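Local coordinates for FAD-binding PCMH-type domain-containing protein (Gibberella zeae, PDB 6YJO) that probably oxidises oligosaccharides as a flavoprotein oxidoreductase that carries a covalently bound FAD, at residues Gly105-Gly110 with Asn459-Gln464; Asn62-Tyr67 with Gly425-His430; Lys472-Lys477 with Asn497-Arg502. All coordinates share one frame; numbering follows the deposited sequence.

Interaction 1: residues Gly105-Gly110 with Asn459-Gln464; sequences GSFGYG and NYLDTQ. With FAD (flavin-adenine dinucleotide), chain C.
F107 and L461 carry this contact through apolar surfaces. One corner of the F107 ring lies against both methyl groups of L461. F107 CE2 is 3.8 Å from L461 CD1, and F107 CD2 is 3.9 Å from L461 CD2. The leucine CG sits between its backbone N and carbonyl carbon (chi1 57°), which turns the methyl pair toward the ring. The same L461 CD1 also reaches the backbone of G105, 3.9 Å from G105 N. T463 adds a looser approach, with T463 OG1 4.2 Å from G105 CA.

The same segments meet FAD directly. N459, two residues before L461, accepts a bond from the ribityl chain: FAD O4' is only 2.5 Å from N459 OD1, a very short distance to be read with caution. N459 ND2 is held by H170 O and Y457 OH. Y460 brings its ring to the flavin, with Y460 CE1 3.2 Å from FAD N1. Just after L461 in the chain, D462 OD1 accepts from Q464 N (3.1 Å), an Asx turn. D462 OD2 makes a salt bridge with R442.

No hydrogen bond crosses between 105-110 and 459-464. The two segments are held against each other by burial of apolar surface, while N459 serves the cofactor and D462 serves the Asx turn and neighbouring side chains.

Interaction 2: residues Asn62-Tyr67 with Gly425-His430; sequences NLRLAY and GNYATH
R64 meets Y427 through its aliphatic part, and this is the tight part of the contact. R64 CD meets the tyrosine ring obliquely at its CG-CD2 side, 3.5 Å from Y427 CD2 and equally 3.5 Å from Y427 CG. R64 CG follows along the stem, 4.0 Å from Y427 CB. The arginine leaves its backbone with CG opposite the backbone N (chi1 -170°), which carries the chain out toward Y427. It then bends at chi3 (59°), and its guanidinium plane ends 46° from the ring plane.

The polar ends look to other partners. R64 NE donates to F345 O, and L65 CG lies 3.8 Å above one face of the guanidinium. Y427 OH bonds to D423 OD1, and R377 makes a cation-pi contact with the Y427 ring. Both R64 and Y427 also touch Y346 of strand 346-352.

The backbone behind R64 is folded by N62. N62 OD1 accepts from R64 N at 3.1 Å, with the donor well above the carbonyl plane. N62 ND2 is bonded to F345 O and Y104 O.

The rest of the contact is loose. R64 and Y427 are both partly exposed, and the loops around them face solvent. Within 425-430, N426 OD1 accepts from T429 OG1 at 2.9 Å and more weakly from H430 N, ahead of helix 431-446.

The arrangement pairs an Asx turn, set inside the type I beta turn N62-L65, with a strand-to-helix connection. It is a surface junction between the loop ahead of strand 71-73 and the seven-stranded antiparallel sheet, consistent with the two-domain PCMH-type flavoprotein fold.

Interaction 3: residues Lys472-Lys477 with Asn497-Arg502; sequences KRYYGK and NPQGIR
The Y474 ring takes Q499 at its edge: Q499 OE1 lies in the ring plane, 3.0 Å from Y474 CE2. The Y475 ring has Y474 CB over the centre of one face, 3.6 Å above the plane. I501 CD1 approaches the Y475 ring obliquely, 3.5 Å from Y475 CD2. These tyrosines end helix 467-475 in the berberine-like C-terminal region, and they face a loop that contains the type I beta turn N497-G500.

Y474 OH donates to Q499 OE1 over a short 2.5 Å. The donor sits 38° out of the carbonyl plane, and the ring and amide planes are 56° apart. Q499 runs extended beyond CG (chi2 165°), which brings its amide to the hydroxyl. Q499 NE2 in turn donates to D462 O, and Y474 OH receives a weak bond from D462 N. The amide is thus fixed at both ends, in a buried setting.

I501 also packs on L482 of helix 479-489, which touches Y475 as well. The two residues therefore share an apolar patch between the helices and the C-terminal loop. G476 leaves the helix with positive phi; its N still bonds to K472 O.

N497 O accepts two bonds from opposite faces of its plane: G500 N closes the turn at 3.0 Å, and R502 NH1 comes from beyond it, also at 3.0 Å.

Overall arrangement
Interactions 1 and 2 have centres about 13 Å apart and touch. S106 OG probably bonds to L65 O, and T463 packs on R64. Their segments alternate along the chain. Interaction 3 follows interaction 1 in sequence, with centres about 12 Å apart; G110 O packs on P498 CD. The centres of interactions 2 and 3 are about 24 Å apart and the two do not touch, so interaction 1 lies next to both. It is also the contact that reaches FAD. Segment 459-464 runs into helix 467-475, which carries part of interaction 3. Together the contacts join N-terminal loops, one of which lines the FAD pocket, the connection after strand 417-423 and the berberine-like C-terminal region.

Interaction 1: residues Gly105-Gly110 with Asn459-Gln464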
loop_
_atom_site.group_PDB
_atom_site.type_symbol
_atom_site.label_atom_id
_atom_site.label_comp_id
_atom_site.label_asym_id
_atom_site.label_seq_id
_atom_site.Cartn_x
_atom_site.Cartn_y
_atom_site.Cartn_z
ATOM N N GLY A 105 -10.062 -1.197 -4.462
ATOM C CA GLY A 105 -11.509 -1.142 -4.502
ATOM C C GLY A 105 -12.017 0.248 -4.830
ATOM O O GLY A 105 -13.169 0.577 -4.543
ATOM N N SER A 106 -11.160 1.081 -5.424
ATOM C CA SER A 106 -11.546 2.427 -5.855
ATOM C C SER A 106 -12.189 3.206 -4.711
ATOM O O SER A 106 -13.149 3.952 -4.903
ATOM C CB SER A 106 -12.479 2.361 -7.065
ATOM O OG SER A 106 -11.942 1.541 -8.086
ATOM N N PHE A 107 -11.652 3.026 -3.500
ATOM C CA PHE A 107 -12.135 3.763 -2.338
ATOM C C PHE A 107 -11.781 5.242 -2.402
ATOM O O PHE A 107 -12.334 6.029 -1.631
ATOM C CB PHE A 107 -11.570 3.149 -1.053
ATOM C CG PHE A 107 -12.138 1.784 -0.709
ATOM C CD1 PHE A 107 -13.126 1.192 -1.483
ATOM C CD2 PHE A 107 -11.678 1.100 0.408
ATOM C CE1 PHE A 107 -13.640 -0.056 -1.148
ATOM C CE2 PHE A 107 -12.186 -0.149 0.744
ATOM C CZ PHE A 107 -13.171 -0.723 -0.033
ATOM N N GLY A 108 -10.885 5.640 -3.305
ATOM C CA GLY A 108 -10.674 7.059 -3.542
ATOM C C GLY A 108 -11.962 7.796 -3.837
ATOM O O GLY A 108 -12.137 8.943 -3.419
ATOM N N TYR A 109 -12.876 7.148 -4.562
ATOM C CA TYR A 109 -14.177 7.735 -4.860
ATOM C C TYR A 109 -15.157 7.575 -3.706
ATOM O O TYR A 109 -16.163 8.296 -3.656
ATOM C CB TYR A 109 -14.768 7.105 -6.125
ATOM C CG TYR A 109 -13.921 7.340 -7.356
ATOM C CD1 TYR A 109 -14.128 8.447 -8.163
ATOM C CD2 TYR A 109 -12.902 6.460 -7.701
ATOM C CE1 TYR A 109 -13.353 8.674 -9.284
ATOM C CE2 TYR A 109 -12.121 6.678 -8.823
ATOM C CZ TYR A 109 -12.350 7.789 -9.611
ATOM O OH TYR A 109 -11.577 8.009 -10.728
ATOM N N GLY A 110 -14.886 6.655 -2.783
ATOM C CA GLY A 110 -15.718 6.433 -1.612
ATOM C C GLY A 110 -16.264 5.025 -1.484
ATOM O O GLY A 110 -16.919 4.725 -0.475
ATOM N N ASN A 459 -3.325 -1.677 2.370
ATOM C CA ASN A 459 -3.019 -1.224 1.015
ATOM C C ASN A 459 -3.289 -2.301 -0.028
ATOM O O ASN A 459 -3.471 -1.975 -1.206
ATOM C CB ASN A 459 -1.564 -0.761 0.923
ATOM C CG ASN A 459 -1.377 0.679 1.375
ATOM O OD1 ASN A 459 -2.238 1.528 1.155
ATOM N ND2 ASN A 459 -0.245 0.956 2.012
ATOM N N TYR A 460 -3.301 -3.567 0.370
ATOM C CA TYR A 460 -3.774 -4.669 -0.472
ATOM C C TYR A 460 -5.169 -5.109 -0.039
ATOM O O TYR A 460 -5.444 -6.300 0.120
ATOM C CB TYR A 460 -2.800 -5.843 -0.409
ATOM C CG TYR A 460 -1.401 -5.586 -0.941
ATOM C CD1 TYR A 460 -1.119 -4.497 -1.758
ATOM C CD2 TYR A 460 -0.359 -6.454 -0.633
ATOM C CE1 TYR A 460 0.158 -4.278 -2.241
ATOM C CE2 TYR A 460 0.911 -6.245 -1.108
ATOM C CZ TYR A 460 1.173 -5.156 -1.913
ATOM O OH TYR A 460 2.456 -4.949 -2.388
ATOM N N LEU A 461 -6.066 -4.145 0.161
ATOM C CA LEU A 461 -7.344 -4.434 0.799
ATOM C C LEU A 461 -8.126 -5.479 0.016
ATOM O O LEU A 461 -8.198 -5.440 -1.216
ATOM C CB LEU A 461 -8.170 -3.154 0.938
ATOM C CG LEU A 461 -8.485 -2.371 -0.340
ATOM C CD1 LEU A 461 -9.857 -2.742 -0.884
ATOM C CD2 LEU A 461 -8.394 -0.875 -0.070
ATOM N N ASP A 462 -8.705 -6.429 0.750
ATOM C CA ASP A 462 -9.590 -7.435 0.178
ATOM C C ASP A 462 -10.989 -6.835 0.104
ATOM O O ASP A 462 -11.632 -6.610 1.134
ATOM C CB ASP A 462 -9.576 -8.708 1.017
ATOM C CG ASP A 462 -10.392 -9.821 0.395
ATOM O OD1 ASP A 462 -11.273 -9.516 -0.433
ATOM O OD2 ASP A 462 -10.146 -11.000 0.727
ATOM N N THR A 463 -11.462 -6.593 -1.118
ATOM C CA THR A 463 -12.683 -5.819 -1.297
ATOM C C THR A 463 -13.919 -6.577 -0.826
ATOM O O THR A 463 -14.915 -5.952 -0.450
ATOM C CB THR A 463 -12.826 -5.426 -2.764
ATOM O OG1 THR A 463 -13.749 -4.338 -2.881
ATOM C CG2 THR A 463 -13.317 -6.609 -3.594
ATOM N N GLN A 464 -13.877 -7.909 -0.824
ATOM C CA GLN A 464 -15.052 -8.715 -0.515
ATOM C C GLN A 464 -15.297 -8.872 0.983
ATOM O O GLN A 464 -16.184 -9.640 1.371
ATOM C CB GLN A 464 -14.921 -10.102 -1.155
ATOM C CG GLN A 464 -14.728 -10.087 -2.664
ATOM C CD GLN A 464 -15.903 -9.472 -3.400
ATOM O OE1 GLN A 464 -15.851 -8.315 -3.815
ATOM N NE2 GLN A 464 -16.968 -10.249 -3.570
HETATM P PA FAD C . -6.164 6.223 -3.715
HETATM O O1A FAD C . -7.299 5.445 -4.264
HETATM O O2A FAD C . -6.086 7.670 -4.228
HETATM O O5B FAD C . -6.180 6.204 -2.139
HETATM C C5B FAD C . -6.340 4.971 -1.407
HETATM C C4B FAD C . -6.860 5.277 -0.028
HETATM O O4B FAD C . -6.167 6.435 0.500
HETATM C C3B FAD C . -8.347 5.617 0.030
HETATM O O3B FAD C . -8.921 5.168 1.252
HETATM C C2B FAD C . -8.333 7.141 -0.067
HETATM O O2B FAD C . -9.499 7.724 0.497
HETATM C C1B FAD C . -7.099 7.466 0.770
HETATM N N9A FAD C . -6.490 8.757 0.459
HETATM C C8A FAD C . -5.911 9.152 -0.720
HETATM N N7A FAD C . -5.455 10.381 -0.710
HETATM C C5A FAD C . -5.757 10.830 0.572
HETATM C C6A FAD C . -5.534 12.058 1.219
HETATM N N6A FAD C . -4.935 13.107 0.651
HETATM N N1A FAD C . -5.960 12.173 2.496
HETATM C C2A FAD C . -6.559 11.129 3.072
HETATM N N3A FAD C . -6.822 9.925 2.561
HETATM C C4A FAD C . -6.394 9.839 1.294
HETATM N N1 FAD C . 1.463 -1.354 -2.008
HETATM C C2 FAD C . 2.597 -1.768 -1.370
HETATM O O2 FAD C . 2.672 -1.800 -0.136
HETATM N N3 FAD C . 3.699 -2.162 -2.115
HETATM C C4 FAD C . 3.780 -2.185 -3.493
HETATM O O4 FAD C . 4.813 -2.554 -4.048
HETATM C C4X FAD C . 2.570 -1.744 -4.159
HETATM N N5 FAD C . 2.557 -1.732 -5.462
HETATM C C5X FAD C . 1.401 -1.304 -6.095
HETATM C C6 FAD C . 1.349 -1.311 -7.484
HETATM C C7 FAD C . 0.226 -0.865 -8.169
HETATM C C7M FAD C . 0.228 -0.868 -9.675
HETATM C C8 FAD C . -0.911 -0.468 -7.444
HETATM C C8M FAD C . -2.153 0.011 -8.144
HETATM C C9 FAD C . -0.875 -0.483 -6.053
HETATM C C9A FAD C . 0.265 -0.901 -5.378
HETATM N N10 FAD C . 0.331 -0.919 -3.971
HETATM C C10 FAD C . 1.463 -1.344 -3.328
HETATM C "C1'" FAD C . -0.834 -0.540 -3.161
HETATM C "C2'" FAD C . -0.829 0.913 -2.711
HETATM O "O2'" FAD C . 0.071 1.078 -1.616
HETATM C "C3'" FAD C . -2.240 1.285 -2.256
HETATM O "O3'" FAD C . -3.137 0.997 -3.323
HETATM C "C4'" FAD C . -2.413 2.750 -1.859
HETATM O "O4'" FAD C . -3.217 2.848 -0.684
HETATM C "C5'" FAD C . -3.046 3.542 -2.979
HETATM O "O5'" FAD C . -2.866 4.948 -2.726
HETATM P P FAD C . -3.300 6.014 -3.788
HETATM O O1P FAD C . -3.336 7.401 -3.139
HETATM O O2P FAD C . -2.462 5.869 -5.004
HETATM O O3P FAD C . -4.795 5.518 -4.091
#

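Interaction 2: residues Asn62-Tyr67 with Gly425-His430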
loop_
_atom_site.group_PDB
_atom_site.type_symbol
_atom_site.label_atom_id
_atom_site.label_comp_id
_atom_site.label_asym_id
_atom_site.label_seq_id
_atom_site.Cartn_x
_atom_site.Cartn_y
_atom_site.Cartn_z
ATOM N N ASN A 62 -8.785 0.545 -10.975
ATOM C CA ASN A 62 -9.386 -0.776 -11.137
ATOM C C ASN A 62 -10.703 -0.593 -11.875
ATOM O O ASN A 62 -11.700 -0.167 -11.292
ATOM C CB ASN A 62 -9.601 -1.459 -9.790
ATOM C CG ASN A 62 -9.966 -2.921 -9.937
ATOM O OD1 ASN A 62 -10.172 -3.405 -11.054
ATOM N ND2 ASN A 62 -10.057 -3.633 -8.817
ATOM N N LEU A 63 -10.708 -0.910 -13.171
ATOM C CA LEU A 63 -11.911 -0.771 -13.983
ATOM C C LEU A 63 -13.048 -1.656 -13.499
ATOM O O LEU A 63 -14.193 -1.443 -13.913
ATOM C CB LEU A 63 -11.583 -1.095 -15.445
ATOM C CG LEU A 63 -10.765 -0.027 -16.171
ATOM C CD1 LEU A 63 -10.329 -0.502 -17.549
ATOM C CD2 LEU A 63 -11.553 1.272 -16.275
ATOM N N ARG A 64 -12.766 -2.629 -12.629
ATOM C CA ARG A 64 -13.814 -3.521 -12.154
ATOM C C ARG A 64 -14.818 -2.789 -11.270
ATOM O O ARG A 64 -15.989 -3.179 -11.215
ATOM C CB ARG A 64 -13.191 -4.693 -11.397
ATOM C CG ARG A 64 -14.167 -5.815 -11.065
ATOM C CD ARG A 64 -13.465 -6.966 -10.358
ATOM N NE ARG A 64 -12.831 -6.531 -9.116
ATOM C CZ ARG A 64 -13.459 -6.415 -7.951
ATOM N NH1 ARG A 64 -14.750 -6.696 -7.853
ATOM N NH2 ARG A 64 -12.796 -6.007 -6.880
ATOM N N LEU A 65 -14.389 -1.737 -10.576
ATOM C CA LEU A 65 -15.242 -1.008 -9.637
ATOM C C LEU A 65 -15.203 0.475 -9.989
ATOM O O LEU A 65 -14.249 1.175 -9.639
ATOM C CB LEU A 65 -14.797 -1.235 -8.197
ATOM C CG LEU A 65 -14.860 -2.674 -7.689
ATOM C CD1 LEU A 65 -14.453 -2.724 -6.222
ATOM C CD2 LEU A 65 -16.256 -3.253 -7.898
ATOM N N ALA A 66 -16.243 0.948 -10.667
ATOM C CA ALA A 66 -16.410 2.360 -10.967
ATOM C C ALA A 66 -17.509 2.941 -10.088
ATOM O O ALA A 66 -18.387 2.224 -9.597
ATOM C CB ALA A 66 -16.748 2.580 -12.446
ATOM N N TYR A 67 -17.444 4.257 -9.889
ATOM C CA TYR A 67 -18.445 4.984 -9.119
ATOM C C TYR A 67 -18.584 6.383 -9.702
ATOM O O TYR A 67 -17.754 6.828 -10.497
ATOM C CB TYR A 67 -18.079 5.033 -7.632
ATOM C CG TYR A 67 -17.941 3.664 -7.023
ATOM C CD1 TYR A 67 -19.060 2.933 -6.659
ATOM C CD2 TYR A 67 -16.694 3.091 -6.828
ATOM C CE1 TYR A 67 -18.942 1.675 -6.111
ATOM C CE2 TYR A 67 -16.567 1.835 -6.276
ATOM C CZ TYR A 67 -17.692 1.133 -5.921
ATOM O OH TYR A 67 -17.566 -0.119 -5.374
ATOM N N GLY A 425 -8.181 -11.704 -14.414
ATOM C CA GLY A 425 -8.939 -12.380 -15.443
ATOM C C GLY A 425 -10.255 -11.700 -15.741
ATOM O O GLY A 425 -10.348 -10.470 -15.719
ATOM N N ASN A 426 -11.281 -12.502 -16.006
ATOM C CA ASN A 426 -12.583 -12.006 -16.431
ATOM C C ASN A 426 -13.464 -11.760 -15.215
ATOM O O ASN A 426 -13.551 -12.610 -14.324
ATOM C CB ASN A 426 -13.247 -13.003 -17.385
ATOM C CG ASN A 426 -14.745 -12.798 -17.492
ATOM O OD1 ASN A 426 -15.530 -13.596 -16.977
ATOM N ND2 ASN A 426 -15.149 -11.717 -18.149
ATOM N N TYR A 427 -14.107 -10.589 -15.178
ATOM C CA TYR A 427 -14.950 -10.216 -14.054
ATOM C C TYR A 427 -16.306 -9.669 -14.468
ATOM O O TYR A 427 -17.073 -9.237 -13.597
ATOM C CB TYR A 427 -14.234 -9.199 -13.154
ATOM C CG TYR A 427 -13.145 -9.841 -12.340
ATOM C CD1 TYR A 427 -11.856 -9.951 -12.839
ATOM C CD2 TYR A 427 -13.414 -10.375 -11.086
ATOM C CE1 TYR A 427 -10.855 -10.556 -12.105
ATOM C CE2 TYR A 427 -12.421 -10.980 -10.343
ATOM C CZ TYR A 427 -11.144 -11.069 -10.857
ATOM O OH TYR A 427 -10.157 -11.674 -10.118
ATOM N N ALA A 428 -16.622 -9.665 -15.760
ATOM C CA ALA A 428 -17.985 -9.400 -16.191
ATOM C C ALA A 428 -18.830 -10.641 -15.936
ATOM O O ALA A 428 -19.754 -10.616 -15.117
ATOM C CB ALA A 428 -18.020 -9.008 -17.668
ATOM N N THR A 429 -18.494 -11.742 -16.608
ATOM C CA THR A 429 -19.325 -12.935 -16.581
ATOM C C THR A 429 -18.892 -13.960 -15.537
ATOM O O THR A 429 -19.727 -14.761 -15.100
ATOM C CB THR A 429 -19.334 -13.602 -17.960
ATOM O OG1 THR A 429 -18.104 -14.306 -18.158
ATOM C CG2 THR A 429 -19.495 -12.558 -19.055
ATOM N N HIS A 430 -17.620 -13.971 -15.138
ATOM C CA HIS A 430 -17.100 -14.947 -14.184
ATOM C C HIS A 430 -16.327 -14.248 -13.077
ATOM O O HIS A 430 -15.189 -14.590 -12.754
ATOM C CB HIS A 430 -16.229 -15.986 -14.886
ATOM C CG HIS A 430 -16.967 -16.796 -15.905
ATOM N ND1 HIS A 430 -16.694 -16.724 -17.255
ATOM C CD2 HIS A 430 -17.986 -17.678 -15.774
ATOM C CE1 HIS A 430 -17.507 -17.535 -17.910
ATOM N NE2 HIS A 430 -18.301 -18.124 -17.034
#

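Interaction 3: residues Lys472-Lys477 with Asn497-Arg502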
loop_
_atom_site.group_PDB
_atom_site.type_symbol
_atom_site.label_atom_id
_atom_site.label_comp_id
_atom_site.label_asym_id
_atom_site.label_seq_id
_atom_site.Cartn_x
_atom_site.Cartn_y
_atom_site.Cartn_z
ATOM N N LYS A 472 -10.857 -5.741 11.500
ATOM C CA LYS A 472 -10.216 -6.679 12.418
ATOM C C LYS A 472 -8.835 -7.083 11.913
ATOM O O LYS A 472 -7.877 -7.159 12.693
ATOM C CB LYS A 472 -11.092 -7.919 12.615
ATOM C CG LYS A 472 -10.348 -9.128 13.196
ATOM C CD LYS A 472 -11.302 -10.211 13.688
ATOM C CE LYS A 472 -10.547 -11.468 14.121
ATOM N NZ LYS A 472 -11.243 -12.213 15.207
ATOM N N ARG A 473 -8.712 -7.336 10.609
ATOM C CA ARG A 473 -7.497 -7.902 10.038
ATOM C C ARG A 473 -6.473 -6.841 9.656
ATOM O O ARG A 473 -5.268 -7.067 9.819
ATOM C CB ARG A 473 -7.848 -8.752 8.812
ATOM C CG ARG A 473 -8.763 -9.930 9.115
ATOM C CD ARG A 473 -8.096 -10.966 10.011
ATOM N NE ARG A 473 -9.027 -12.024 10.395
ATOM C CZ ARG A 473 -8.767 -12.969 11.294
ATOM N NH1 ARG A 473 -7.594 -13.000 11.917
ATOM N NH2 ARG A 473 -9.687 -13.885 11.573
ATOM N N TYR A 474 -6.914 -5.687 9.142
ATOM C CA TYR A 474 -5.952 -4.644 8.791
ATOM C C TYR A 474 -5.355 -4.004 10.039
ATOM O O TYR A 474 -4.155 -3.702 10.076
ATOM C CB TYR A 474 -6.604 -3.553 7.940
ATOM C CG TYR A 474 -7.333 -4.002 6.694
ATOM C CD1 TYR A 474 -7.121 -5.256 6.129
ATOM C CD2 TYR A 474 -8.229 -3.147 6.070
ATOM C CE1 TYR A 474 -7.802 -5.641 4.984
ATOM C CE2 TYR A 474 -8.906 -3.521 4.928
ATOM C CZ TYR A 474 -8.694 -4.768 4.392
ATOM O OH TYR A 474 -9.368 -5.148 3.256
ATOM N N TYR A 475 -6.178 -3.783 11.064
ATOM C CA TYR A 475 -5.818 -2.929 12.183
ATOM C C TYR A 475 -5.732 -3.657 13.516
ATOM O O TYR A 475 -5.252 -3.065 14.490
ATOM C CB TYR A 475 -6.825 -1.771 12.286
ATOM C CG TYR A 475 -6.994 -1.058 10.962
ATOM C CD1 TYR A 475 -5.890 -0.591 10.263
ATOM C CD2 TYR A 475 -8.244 -0.892 10.389
ATOM C CE1 TYR A 475 -6.028 0.044 9.041
ATOM C CE2 TYR A 475 -8.390 -0.259 9.169
ATOM C CZ TYR A 475 -7.279 0.205 8.500
ATOM O OH TYR A 475 -7.422 0.834 7.287
ATOM N N GLY A 476 -6.177 -4.905 13.593
ATOM C CA GLY A 476 -5.870 -5.724 14.754
ATOM C C GLY A 476 -6.322 -5.087 16.053
ATOM O O GLY A 476 -7.452 -4.605 16.178
ATOM N N LYS A 477 -5.426 -5.088 17.042
ATOM C CA LYS A 477 -5.741 -4.601 18.382
ATOM C C LYS A 477 -5.694 -3.080 18.486
ATOM O O LYS A 477 -5.850 -2.543 19.589
ATOM C CB LYS A 477 -4.789 -5.224 19.410
ATOM C CG LYS A 477 -3.331 -4.796 19.273
ATOM C CD LYS A 477 -2.481 -5.377 20.398
ATOM C CE LYS A 477 -1.012 -5.019 20.236
ATOM N NZ LYS A 477 -0.232 -5.257 21.484
ATOM N N ASN A 497 -15.762 5.083 3.959
ATOM C CA ASN A 497 -15.485 4.115 2.910
ATOM C C ASN A 497 -15.929 2.748 3.406
ATOM O O ASN A 497 -16.088 2.542 4.615
ATOM C CB ASN A 497 -14.001 4.100 2.512
ATOM C CG ASN A 497 -13.100 3.608 3.623
ATOM O OD1 ASN A 497 -12.931 2.404 3.810
ATOM N ND2 ASN A 497 -12.503 4.542 4.361
ATOM N N PRO A 498 -16.157 1.796 2.495
ATOM C CA PRO A 498 -16.691 0.490 2.918
ATOM C C PRO A 498 -15.949 -0.156 4.078
ATOM O O PRO A 498 -16.595 -0.707 4.979
ATOM C CB PRO A 498 -16.580 -0.343 1.636
ATOM C CG PRO A 498 -16.762 0.656 0.548
ATOM C CD PRO A 498 -16.091 1.915 1.030
ATOM N N GLN A 499 -14.616 -0.107 4.093
ATOM C CA GLN A 499 -13.826 -0.736 5.146
ATOM C C GLN A 499 -13.181 0.296 6.063
ATOM O O GLN A 499 -12.118 0.051 6.639
ATOM C CB GLN A 499 -12.778 -1.658 4.530
ATOM C CG GLN A 499 -13.404 -2.915 3.952
ATOM C CD GLN A 499 -12.485 -3.689 3.026
ATOM O OE1 GLN A 499 -11.270 -3.487 3.013
ATOM N NE2 GLN A 499 -13.070 -4.586 2.237
ATOM N N GLY A 500 -13.838 1.444 6.231
ATOM C CA GLY A 500 -13.293 2.495 7.060
ATOM C C GLY A 500 -13.562 2.265 8.534
ATOM O O GLY A 500 -14.392 1.445 8.924
ATOM N N ILE A 501 -12.823 2.995 9.367
ATOM C CA ILE A 501 -13.055 2.937 10.804
ATOM C C ILE A 501 -14.416 3.543 11.118
ATOM O O ILE A 501 -14.710 4.687 10.743
ATOM C CB ILE A 501 -11.936 3.664 11.564
ATOM C CG1 ILE A 501 -10.561 3.085 11.201
ATOM C CG2 ILE A 501 -12.182 3.594 13.069
ATOM C CD1 ILE A 501 -10.440 1.585 11.367
ATOM N N ARG A 502 -15.255 2.780 11.813
ATOM C CA ARG A 502 -16.581 3.234 12.214
ATOM C C ARG A 502 -16.512 3.879 13.592
ATOM O O ARG A 502 -15.903 3.305 14.503
ATOM C CB ARG A 502 -17.559 2.068 12.241
ATOM C CG ARG A 502 -17.687 1.345 10.909
ATOM C CD ARG A 502 -18.477 2.173 9.904
ATOM N NE ARG A 502 -18.761 1.428 8.675
ATOM C CZ ARG A 502 -18.305 1.741 7.463
ATOM N NH1 ARG A 502 -17.530 2.803 7.271
ATOM N NH2 ARG A 502 -18.639 0.982 6.425
#